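Side-chain contacts in conserved hypothetical protein, putative anti-sigma factor (Parabacteroides distasonis, PDB 4M0N), which probably acts as a FecR-family anti-sigma factor of the membrane, this chain being the piece that holds its FecR and FecR C-terminal regions: residues V33-P36 with V40-L43; P121-R126 with G140-K145; S169-L174 with I182-N187; A209-Y212 with R217-K220. The protein carries 1 engineered substitution. All blocks are in the same frame, centred on the assembly; numbering follows the deposited sequence. Where two conformers were deposited one is given.

The four contacts fall into two parts of the chain. Contacts 1 and 2 belong to a beta sandwich and share one of its sheets: contact 1 is the hairpin at one margin, contact 2 joins the two sheets near the other, and their centres are 26 Å apart. Contacts 3 and 4 lie in the FecR C-terminal region, their centres 11 Å apart, and touch where Val-170 CG1 meets Ile-210 CD1 at 4.1 Å. Contact 1 lies across the chain's centre from both. Contact 1 also lies near the metal: the side chain of Leu-43 is about 10 Å from a bound magnesium ion and about 8 Å from that of Gly-46, a residue seen to bind magnesium in a structure of this protein.

Contact 1 (V33-P36 with V40-L43)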
loop_
_atom_site.group_PDB
_atom_site.type_symbol
_atom_site.label_atom_id
_atom_site.label_comp_id
_atom_site.label_asym_id
_atom_site.label_seq_id
_atom_site.Cartn_x
_atom_site.Cartn_y
_atom_site.Cartn_z
ATOM N N VAL A 33 2.059 8.854 -13.038
ATOM C CA VAL A 33 1.330 9.092 -14.259
ATOM C C VAL A 33 0.241 10.112 -14.038
ATOM O O VAL A 33 -0.362 10.197 -12.970
ATOM C CB VAL A 33 0.757 7.795 -14.859
ATOM C CG1 VAL A 33 -0.310 7.220 -13.961
ATOM C CG2 VAL A 33 0.194 8.025 -16.257
ATOM N N THR A 34 0.014 10.921 -15.054
ATOM C CA THR A 34 -1.087 11.826 -15.026
ATOM C C THR A 34 -2.170 11.249 -15.929
ATOM O O THR A 34 -1.937 10.973 -17.117
ATOM C CB THR A 34 -0.672 13.222 -15.468
ATOM O OG1 THR A 34 0.397 13.653 -14.637
ATOM C CG2 THR A 34 -1.802 14.174 -15.322
ATOM N N LEU A 35 -3.357 11.079 -15.364
ATOM C CA LEU A 35 -4.479 10.560 -16.118
ATOM C C LEU A 35 -5.133 11.619 -17.016
ATOM O O LEU A 35 -4.886 12.816 -16.866
ATOM C CB LEU A 35 -5.504 9.963 -15.147
ATOM C CG LEU A 35 -5.002 8.756 -14.372
ATOM C CD1 LEU A 35 -6.048 8.307 -13.368
ATOM C CD2 LEU A 35 -4.656 7.611 -15.312
ATOM N N PRO A 36 -5.985 11.185 -17.956
ATOM C CA PRO A 36 -6.620 12.118 -18.906
ATOM C C PRO A 36 -7.428 13.243 -18.274
ATOM O O PRO A 36 -7.633 14.280 -18.911
ATOM C CB PRO A 36 -7.548 11.207 -19.712
ATOM C CG PRO A 36 -6.919 9.866 -19.626
ATOM C CD PRO A 36 -6.342 9.785 -18.255
ATOM N N VAL A 40 -3.344 12.780 -10.761
ATOM C CA VAL A 40 -1.984 12.294 -10.680
ATOM C C VAL A 40 -2.016 11.023 -9.853
ATOM O O VAL A 40 -2.633 10.985 -8.775
ATOM C CB VAL A 40 -1.065 13.306 -9.977
ATOM C CG1 VAL A 40 0.338 12.732 -9.793
ATOM C CG2 VAL A 40 -0.982 14.552 -10.823
ATOM N N VAL A 41 -1.399 9.984 -10.375
ATOM C CA VAL A 41 -1.299 8.743 -9.667
ATOM C C VAL A 41 0.178 8.371 -9.507
ATOM O O VAL A 41 0.929 8.346 -10.502
ATOM C CB VAL A 41 -1.981 7.577 -10.431
ATOM C CG1 VAL A 41 -2.002 6.338 -9.558
ATOM C CG2 VAL A 41 -3.402 7.974 -10.913
ATOM N N HIS A 42 0.586 8.119 -8.280
ATOM C CA HIS A 42 1.920 7.566 -7.982
ATOM C C HIS A 42 1.738 6.089 -7.696
ATOM O O HIS A 42 0.918 5.722 -6.835
ATOM C CB HIS A 42 2.482 8.196 -6.739
ATOM C CG HIS A 42 2.918 9.611 -6.899
ATOM N ND1 HIS A 42 2.031 10.665 -6.947
ATOM C CD2 HIS A 42 4.155 10.155 -6.939
ATOM C CE1 HIS A 42 2.703 11.799 -7.056
ATOM N NE2 HIS A 42 3.994 11.519 -7.039
ATOM N N LEU A 43 2.495 5.241 -8.409
ATOM C CA LEU A 43 2.373 3.796 -8.283
ATOM C C LEU A 43 3.607 3.234 -7.614
ATOM O O LEU A 43 4.725 3.513 -8.038
ATOM C CB LEU A 43 2.211 3.159 -9.653
ATOM C CG LEU A 43 0.933 3.508 -10.393
ATOM C CD1 LEU A 43 1.095 4.779 -11.202
ATOM C CD2 LEU A 43 0.599 2.324 -11.286
#
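Val-33 and Val-41 lie side by side as an antiparallel hydrogen-bonded pair, their side chains projecting from the same face of the sheet. Val-33 N gives its hydrogen to Val-41 O at 2.8 Å, and the return bond from Val-41 N to Val-33 O has the same length and is almost straight, 176° at the hydrogen. With the backbones fixed this way, the two side chains pack flank to flank. CG1 of Val-33 sits between its own backbone N and carbonyl carbon (chi1 67°), a placement that brings it up against Val-41 CB at 3.9 Å. On another flank of the same methyl is Leu-43 CD1, also 3.9 Å from Val-33 CG1 in the conformer described; a second deposited conformer of Leu-43 makes this touch less certain. Val-41 in turn offers CG2 as a bump to Leu-35. The leucine lies just past the strand, yet its branch swings back across Val-41, so that Leu-35 CD1 comes to 3.6 Å and its CG to 3.9 Å from Val-41 CG2. The reverse face is much looser: Thr-34 and Val-40 form a non-hydrogen-bonded pair, and Thr-34 OG1 approaches Val-40 CG2 only to 4.2 Å. The segments are thus the two arms of a beta hairpin at the margin of an antiparallel sheet. Strand 67-72 continues the sheet beyond Val-41, which touches Ala-68 and Phe-70, while strands 21-24 and 48-51 of the facing sheet cover Val-33 and Leu-43 through Ile-23 and Met-49, with Tyr-51 against Val-33 and Leu-35.

Contact 2 (P121-R126 with G140-K145); sequences PESVMR and GEILKK. With EDO (1,2-ethanediol), chain C.
Met-125 reaches across from strand 123-127 and lays the end of its chain over Ile-142 and Lys-144 of the other strand, meeting both at a slant. Its chain runs straight as far as SD and then bends (chi3 80°), which swings the terminal methyl over the lysine: Met-125 CE is 3.6 Å from Lys-144 CB. The sulfur stops above the isoleucine branch, with Met-125 SD 4.2 Å from Ile-142 CG2. The other arm of the isoleucine points at the serine, where Ile-142 CD1 lies 4.0 Å from Ser-123 CB in the conformer described. Lys-144 takes part through the root of its chain alone; the chain then turns away, and NZ forms a salt bridge with Glu-131. On strand 131-136, Ile-133 backs both Met-125 and Ile-142. Glu-141 plays no role between the strands, but its OE1 accepts a 2.8 Å hydrogen bond from O1 of an ethanediol, probably from the crystallisation liquor. No hydrogen bond joins the two segments: strands 123-126 and 142-145 approach no closer than 10.0 Å between axes and run nearly alike, 12° between directions. Side chains filling the space between strands 123-127 and 142-146, outermost in their respective sheets, are the hallmark of a beta sandwich, here at its solvent-facing margin.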
loop_
_atom_site.group_PDB
_atom_site.type_symbol
_atom_site.label_atom_id
_atom_site.label_comp_id
_atom_site.label_asym_id
_atom_site.label_seq_id
_atom_site.Cartn_x
_atom_site.Cartn_y
_atom_site.Cartn_z
ATOM N N PRO A 121 -18.584 -5.298 -0.503
ATOM C CA PRO A 121 -19.818 -6.045 -0.712
ATOM C C PRO A 121 -20.866 -5.821 0.383
ATOM O O PRO A 121 -22.051 -5.573 0.113
ATOM C CB PRO A 121 -19.323 -7.494 -0.750
ATOM C CG PRO A 121 -17.942 -7.385 -1.308
ATOM C CD PRO A 121 -17.382 -6.136 -0.680
ATOM N N GLU A 122 -20.427 -5.852 1.622
ATOM C CA GLU A 122 -21.399 -5.746 2.701
ATOM C C GLU A 122 -21.128 -4.574 3.636
ATOM O O GLU A 122 -21.648 -4.539 4.760
ATOM C CB GLU A 122 -21.438 -7.077 3.424
ATOM C CG GLU A 122 -21.935 -8.224 2.532
ATOM C CD GLU A 122 -23.377 -8.059 2.021
ATOM O OE1 GLU A 122 -24.263 -7.622 2.767
ATOM O OE2 GLU A 122 -23.648 -8.415 0.855
ATOM N N SER A 123 -20.399 -3.573 3.149
ATOM C CA SER A 123 -19.981 -2.426 3.962
ATOM C C SER A 123 -19.755 -1.218 3.080
ATOM O O SER A 123 -19.065 -1.332 2.068
ATOM C CB SER A 123 -18.648 -2.731 4.659
ATOM O OG SER A 123 -18.116 -1.570 5.300
ATOM N N VAL A 124 -20.305 -0.059 3.465
ATOM C CA VAL A 124 -19.969 1.200 2.825
ATOM C C VAL A 124 -19.545 2.176 3.922
ATOM O O VAL A 124 -20.264 2.348 4.898
ATOM C CB VAL A 124 -21.179 1.747 2.038
ATOM C CG1 VAL A 124 -20.909 3.158 1.525
ATOM C CG2 VAL A 124 -21.522 0.793 0.903
ATOM N N MET A 125 -18.399 2.819 3.743
ATOM C CA MET A 125 -17.856 3.697 4.759
ATOM C C MET A 125 -17.307 4.955 4.135
ATOM O O MET A 125 -16.659 4.903 3.113
ATOM C CB MET A 125 -16.755 2.963 5.511
ATOM C CG MET A 125 -17.237 1.639 6.103
ATOM S SD MET A 125 -16.026 0.762 7.133
ATOM C CE MET A 125 -16.240 1.700 8.631
ATOM N N ARG A 126 -17.549 6.083 4.788
ATOM C CA ARG A 126 -16.984 7.324 4.317
ATOM C C ARG A 126 -15.827 7.685 5.237
ATOM O O ARG A 126 -15.899 7.510 6.462
ATOM C CB ARG A 126 -18.050 8.407 4.245
ATOM C CG ARG A 126 -19.067 8.114 3.153
ATOM C CD ARG A 126 -19.937 9.301 2.783
ATOM N NE ARG A 126 -20.844 9.679 3.866
ATOM C CZ ARG A 126 -22.040 10.243 3.708
ATOM N NH1 ARG A 126 -22.523 10.496 2.494
ATOM N NH2 ARG A 126 -22.768 10.539 4.779
ATOM N N GLY A 140 -11.588 -11.486 6.918
ATOM C CA GLY A 140 -12.740 -10.696 6.514
ATOM C C GLY A 140 -12.972 -9.543 7.464
ATOM O O GLY A 140 -13.961 -8.813 7.331
ATOM N N GLU A 141 -12.077 -9.379 8.431
ATOM C CA GLU A 141 -12.224 -8.241 9.347
ATOM C C GLU A 141 -12.055 -6.934 8.618
ATOM O O GLU A 141 -11.276 -6.796 7.665
ATOM C CB GLU A 141 -11.238 -8.350 10.539
ATOM C CG GLU A 141 -11.570 -9.423 11.542
ATOM C CD GLU A 141 -10.608 -9.439 12.740
ATOM O OE1 GLU A 141 -9.685 -8.601 12.789
ATOM O OE2 GLU A 141 -10.779 -10.285 13.637
ATOM N N ILE A 142 -12.758 -5.920 9.111
ATOM C CA ILE A 142 -12.700 -4.600 8.570
ATOM C C ILE A 142 -12.531 -3.658 9.769
ATOM O O ILE A 142 -13.335 -3.704 10.703
ATOM C CB ILE A 142 -14.011 -4.217 7.836
ATOM C CG1 ILE A 142 -14.354 -5.218 6.712
ATOM C CG2 ILE A 142 -13.885 -2.822 7.256
ATOM C CD1 ILE A 142 -15.753 -5.056 6.136
ATOM N N LEU A 143 -11.505 -2.822 9.713
ATOM C CA LEU A 143 -11.211 -1.866 10.795
ATOM C C LEU A 143 -11.135 -0.472 10.255
ATOM O O LEU A 143 -10.322 -0.185 9.372
ATOM C CB LEU A 143 -9.862 -2.225 11.455
ATOM C CG LEU A 143 -9.367 -1.259 12.522
ATOM C CD1 LEU A 143 -10.398 -1.156 13.616
ATOM C CD2 LEU A 143 -7.976 -1.687 13.055
ATOM N N LYS A 144 -11.957 0.429 10.795
ATOM C CA LYS A 144 -11.791 1.841 10.542
ATOM C C LYS A 144 -11.116 2.470 11.743
ATOM O O LYS A 144 -11.489 2.213 12.869
ATOM C CB LYS A 144 -13.157 2.500 10.319
ATOM C CG LYS A 144 -13.109 3.989 9.987
ATOM C CD LYS A 144 -13.503 4.842 11.156
ATOM C CE LYS A 144 -13.183 6.309 10.948
ATOM N NZ LYS A 144 -13.391 7.004 12.260
ATOM N N LYS A 145 -10.132 3.319 11.470
ATOM C CA LYS A 145 -9.308 3.896 12.500
ATOM C C LYS A 145 -8.644 5.176 12.031
ATOM O O LYS A 145 -8.749 5.541 10.873
ATOM C CB LYS A 145 -8.219 2.918 12.939
ATOM C CG LYS A 145 -7.220 2.555 11.850
ATOM C CD LYS A 145 -6.108 1.651 12.372
ATOM C CE LYS A 145 -5.259 2.253 13.490
ATOM N NZ LYS A 145 -4.033 1.432 13.614
HETATM C C1 EDO C . -8.471 -6.134 10.537
HETATM O O1 EDO C . -7.966 -7.418 10.942
HETATM C C2 EDO C . -7.310 -5.162 10.365
HETATM O O2 EDO C . -6.493 -5.140 11.537
#

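Contact 3 (S169-L174 with I182-N187)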
loop_
_atom_site.group_PDB
_atom_site.type_symbol
_atom_site.label_atom_id
_atom_site.label_comp_id
_atom_site.label_asym_id
_atom_site.label_seq_id
_atom_site.Cartn_x
_atom_site.Cartn_y
_atom_site.Cartn_z
ATOM N N SER A 169 3.819 -8.598 6.871
ATOM C CA SER A 169 3.507 -7.502 5.973
ATOM C C SER A 169 4.738 -6.627 5.736
ATOM O O SER A 169 5.003 -6.235 4.620
ATOM C CB SER A 169 2.348 -6.653 6.514
ATOM O OG SER A 169 1.175 -7.444 6.645
ATOM N N VAL A 170 5.470 -6.317 6.796
ATOM C CA VAL A 170 6.744 -5.592 6.679
ATOM C C VAL A 170 7.634 -6.258 5.629
ATOM O O VAL A 170 8.190 -5.587 4.763
ATOM C CB VAL A 170 7.482 -5.556 8.041
ATOM C CG1 VAL A 170 8.930 -5.132 7.876
ATOM C CG2 VAL A 170 6.761 -4.618 9.008
ATOM N N ILE A 171 7.776 -7.573 5.712
ATOM C CA ILE A 171 8.677 -8.269 4.805
ATOM C C ILE A 171 8.229 -8.141 3.356
ATOM O O ILE A 171 9.052 -8.003 2.464
ATOM C CB ILE A 171 8.842 -9.752 5.207
ATOM C CG1 ILE A 171 9.673 -9.828 6.489
ATOM C CG2 ILE A 171 9.449 -10.566 4.083
ATOM C CD1 ILE A 171 9.639 -11.199 7.113
ATOM N N HIS A 172 6.927 -8.177 3.109
ATOM C CA HIS A 172 6.461 -7.954 1.738
ATOM C C HIS A 172 6.804 -6.536 1.251
ATOM O O HIS A 172 7.274 -6.369 0.138
ATOM C CB HIS A 172 4.970 -8.188 1.666
ATOM C CG HIS A 172 4.597 -9.632 1.601
ATOM N ND1 HIS A 172 3.449 -10.078 0.979
ATOM C CD2 HIS A 172 5.238 -10.736 2.050
ATOM C CE1 HIS A 172 3.393 -11.398 1.063
ATOM N NE2 HIS A 172 4.465 -11.822 1.710
ATOM N N ASP A 173 6.624 -5.531 2.104
ATOM C CA ASP A 173 7.016 -4.163 1.755
ATOM C C ASP A 173 8.495 -4.069 1.431
ATOM O O ASP A 173 8.908 -3.391 0.466
ATOM C CB ASP A 173 6.744 -3.172 2.882
ATOM C CG ASP A 173 5.275 -2.911 3.111
ATOM O OD1 ASP A 173 4.450 -3.272 2.261
ATOM O OD2 ASP A 173 4.970 -2.299 4.154
ATOM N N LEU A 174 9.317 -4.729 2.245
ATOM C CA LEU A 174 10.760 -4.697 2.007
ATOM C C LEU A 174 11.141 -5.387 0.710
ATOM O O LEU A 174 11.928 -4.839 -0.097
ATOM C CB LEU A 174 11.528 -5.310 3.177
ATOM C CG LEU A 174 11.366 -4.651 4.558
ATOM C CD1 LEU A 174 12.260 -5.364 5.565
ATOM C CD2 LEU A 174 11.645 -3.164 4.557
ATOM N N ILE A 182 12.967 -12.063 0.524
ATOM C CA ILE A 182 13.167 -12.215 1.942
ATOM C C ILE A 182 12.168 -13.244 2.425
ATOM O O ILE A 182 10.979 -13.089 2.197
ATOM C CB ILE A 182 12.916 -10.912 2.713
ATOM C CG1 ILE A 182 13.856 -9.802 2.248
ATOM C CG2 ILE A 182 13.053 -11.149 4.211
ATOM C CD1 ILE A 182 13.463 -8.440 2.805
ATOM N N VAL A 183 12.673 -14.273 3.093
ATOM C CA VAL A 183 11.851 -15.356 3.616
ATOM C C VAL A 183 12.030 -15.459 5.136
ATOM O O VAL A 183 13.078 -15.100 5.670
ATOM C CB VAL A 183 12.223 -16.696 2.940
ATOM C CG1 VAL A 183 12.203 -16.545 1.427
ATOM C CG2 VAL A 183 13.591 -17.193 3.393
ATOM N N LEU A 184 10.986 -15.935 5.810
ATOM C CA LEU A 184 11.010 -16.193 7.249
ATOM C C LEU A 184 11.381 -17.645 7.483
ATOM O O LEU A 184 10.815 -18.531 6.837
ATOM C CB LEU A 184 9.624 -15.924 7.856
ATOM C CG LEU A 184 9.162 -14.464 7.871
ATOM C CD1 LEU A 184 7.674 -14.343 8.168
ATOM C CD2 LEU A 184 9.980 -13.681 8.887
ATOM N N ASP A 185 12.344 -17.884 8.380
ATOM C CA ASP A 185 12.673 -19.227 8.847
ATOM C C ASP A 185 11.365 -19.946 9.220
ATOM O O ASP A 185 10.636 -19.477 10.092
ATOM C CB ASP A 185 13.618 -19.138 10.065
ATOM C CG ASP A 185 14.081 -20.495 10.577
ATOM O OD1 ASP A 185 13.507 -21.528 10.197
ATOM O OD2 ASP A 185 15.027 -20.526 11.391
ATOM N N PRO A 186 11.063 -21.080 8.558
ATOM C CA PRO A 186 9.794 -21.770 8.820
ATOM C C PRO A 186 9.707 -22.442 10.194
ATOM O O PRO A 186 8.605 -22.770 10.632
ATOM C CB PRO A 186 9.750 -22.831 7.717
ATOM C CG PRO A 186 11.189 -23.170 7.499
ATOM C CD PRO A 186 11.900 -21.844 7.610
ATOM N N ASN A 187 10.848 -22.648 10.855
ATOM C CA ASN A 187 10.882 -23.245 12.193
ATOM C C ASN A 187 10.836 -22.241 13.341
ATOM O O ASN A 187 11.053 -22.615 14.487
ATOM C CB ASN A 187 12.145 -24.093 12.360
ATOM C CG ASN A 187 12.228 -25.224 11.357
ATOM O OD1 ASN A 187 11.211 -25.694 10.844
ATOM N ND2 ASN A 187 13.443 -25.669 11.072
#
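The flat group at the meeting of Ile-171 with Ile-182 is the latter's carbonyl, whose oxygen is approached by Ile-171 CG2 at 3.5 Å; no ring or charged plane enters the contact. The one flat side chain bonded within the two segments is the Asp-185 carboxylate, beyond the packing: OD1 receives Asn-187 N at 3.0 Å from well above the carboxylate plane, 46° out of it, closing an Asx turn that follows the strand. Otherwise the side chains that meet are aliphatic. Ile-171 splits its two arms. CG2, anti to the backbone N, meets Ile-182 CG2 at 3.7 Å, while CD1 reaches toward the tip of Leu-184, where the modelled spacing is too short to be trusted. Ile-171 also touches Leu-227 of strand 224-228. One helical turn on, Leu-174 CB rests against Ile-182 CD1, again at 3.7 Å, and its side chain also touches Leu-203, Val-206 and Leu-207 of helix 203-214. Cutting Ile-171 back to an alanine would probably leave a gap beside Ile-182 CG2 and uncover part of Leu-227. Helix 169-174 and strand 182-184 run nearly antiparallel, 163° between directions, with axes 8.8 Å apart. No hydrogen bond joins segments 169-174 and 182-187, so this patch adds only apolar packing; one residue farther along the same helix, Glu-175 OE2 accepts from Ile-182 N and ties the start of the strand to the helix.

Contact 4 (A209-Y212 with R217-K220); sequences AIQY and RYRK
This contact belongs to the helix-to-strand connection of the FecR C-terminal region, where helix 203-214 ends and a short turn leads into strand 217-221, the first arm of a hairpin with strand 224-228. Gln-211, on the last turn of the helix, carries the contact, and Arg-217, opening the strand, answers it. The glutamine chain is extended, CG anti to the backbone N (chi1 -173°), which carries its amide out over the start of the strand. There the two side chains pass at a slant. Gln-211 CD lies 4.1 Å from Arg-217 CG, so the amide carbon rides against the aliphatic part of the arginine. Farther out, Gln-211 NE2 comes within 3.4 Å of Arg-217 NH1; both are donors, and no hydrogen bond links them. The amide and guanidinium planes are turned 52° apart, so the groups do not stack. The other end of the amide is directed to the neighbouring tyrosine, with Gln-211 OE1 4.3 Å from Tyr-218 CE1, a loose touch. Tyr-218 has its firmer holds outside the two segments: its side chain touches Leu-207, Ile-225 and Leu-227. Arg-217 leans on Tyr-228 of the paired strand. As modelled, the two donors make an unfavourable pair, but the amide could be turned over, which would put its oxygen near NH1. What remains is loose van der Waals contact at the surface between the amide and the arginine chain, while a polar link between helix and strand is made by Tyr-218 OH, hydrogen-bonded to Asn-208 OD1.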
loop_
_atom_site.group_PDB
_atom_site.type_symbol
_atom_site.label_atom_id
_atom_site.label_comp_id
_atom_site.label_asym_id
_atom_site.label_seq_id
_atom_site.Cartn_x
_atom_site.Cartn_y
_atom_site.Cartn_z
ATOM N N ALA A 209 17.516 -2.322 12.393
ATOM C CA ALA A 209 16.561 -1.659 13.267
ATOM C C ALA A 209 15.511 -2.630 13.777
ATOM O O ALA A 209 15.108 -2.570 14.939
ATOM C CB ALA A 209 15.913 -0.503 12.546
ATOM N N ILE A 210 15.066 -3.527 12.902
ATOM C CA ILE A 210 14.156 -4.588 13.295
ATOM C C ILE A 210 14.824 -5.518 14.286
ATOM O O ILE A 210 14.198 -5.896 15.270
ATOM C CB ILE A 210 13.656 -5.375 12.069
ATOM C CG1 ILE A 210 12.684 -4.505 11.285
ATOM C CG2 ILE A 210 12.931 -6.641 12.469
ATOM C CD1 ILE A 210 12.466 -4.960 9.872
ATOM N N GLN A 211 16.085 -5.871 14.026
ATOM C CA GLN A 211 16.854 -6.713 14.948
ATOM C C GLN A 211 16.913 -6.060 16.321
ATOM O O GLN A 211 16.618 -6.703 17.329
ATOM C CB GLN A 211 18.265 -6.987 14.418
ATOM C CG GLN A 211 19.066 -7.989 15.251
ATOM C CD GLN A 211 20.529 -8.032 14.874
ATOM O OE1 GLN A 211 20.890 -8.085 13.701
ATOM N NE2 GLN A 211 21.385 -8.028 15.879
ATOM N N TYR A 212 17.272 -4.777 16.350
ATOM C CA TYR A 212 17.313 -4.014 17.604
ATOM C C TYR A 212 15.988 -4.064 18.368
ATOM O O TYR A 212 15.979 -4.149 19.597
ATOM C CB TYR A 212 17.711 -2.558 17.326
ATOM C CG TYR A 212 17.825 -1.683 18.565
ATOM C CD1 TYR A 212 16.698 -1.070 19.124
ATOM C CD2 TYR A 212 19.062 -1.457 19.170
ATOM C CE1 TYR A 212 16.800 -0.272 20.258
ATOM C CE2 TYR A 212 19.173 -0.656 20.300
ATOM C CZ TYR A 212 18.041 -0.066 20.839
ATOM O OH TYR A 212 18.154 0.728 21.959
ATOM N N ARG A 217 17.160 -11.797 13.568
ATOM C CA ARG A 217 18.399 -11.662 12.807
ATOM C C ARG A 217 18.144 -11.996 11.349
ATOM O O ARG A 217 17.091 -12.543 10.990
ATOM C CB ARG A 217 19.503 -12.571 13.361
ATOM C CG ARG A 217 20.090 -12.094 14.681
ATOM C CD ARG A 217 21.185 -13.019 15.194
ATOM N NE ARG A 217 21.314 -12.868 16.646
ATOM C CZ ARG A 217 22.053 -11.947 17.265
ATOM N NH1 ARG A 217 22.787 -11.074 16.575
ATOM N NH2 ARG A 217 22.060 -11.902 18.595
ATOM N N TYR A 218 19.108 -11.655 10.507
ATOM C CA TYR A 218 19.043 -12.005 9.093
ATOM C C TYR A 218 20.391 -12.487 8.566
ATOM O O TYR A 218 21.432 -12.019 9.014
ATOM C CB TYR A 218 18.577 -10.795 8.288
ATOM C CG TYR A 218 19.535 -9.627 8.327
ATOM C CD1 TYR A 218 19.543 -8.746 9.408
ATOM C CD2 TYR A 218 20.428 -9.405 7.284
ATOM C CE1 TYR A 218 20.402 -7.667 9.437
ATOM C CE2 TYR A 218 21.294 -8.330 7.308
ATOM C CZ TYR A 218 21.273 -7.463 8.387
ATOM O OH TYR A 218 22.146 -6.396 8.410
ATOM N N ARG A 219 20.361 -13.435 7.631
ATOM C CA ARG A 219 21.549 -13.782 6.848
ATOM C C ARG A 219 21.253 -13.906 5.354
ATOM O O ARG A 219 20.147 -14.288 4.953
ATOM C CB ARG A 219 22.179 -15.080 7.365
ATOM C CG ARG A 219 21.256 -16.284 7.317
ATOM C CD ARG A 219 21.867 -17.508 7.975
ATOM N NE ARG A 219 20.864 -18.187 8.792
ATOM C CZ ARG A 219 19.861 -18.925 8.319
ATOM N NH1 ARG A 219 19.706 -19.123 7.011
ATOM N NH2 ARG A 219 19.009 -19.482 9.169
ATOM N N LYS A 220 22.260 -13.600 4.535
ATOM C CA LYS A 220 22.125 -13.674 3.084
ATOM C C LYS A 220 22.503 -15.063 2.579
ATOM O O LYS A 220 23.441 -15.678 3.080
ATOM C CB LYS A 220 22.999 -12.617 2.404
#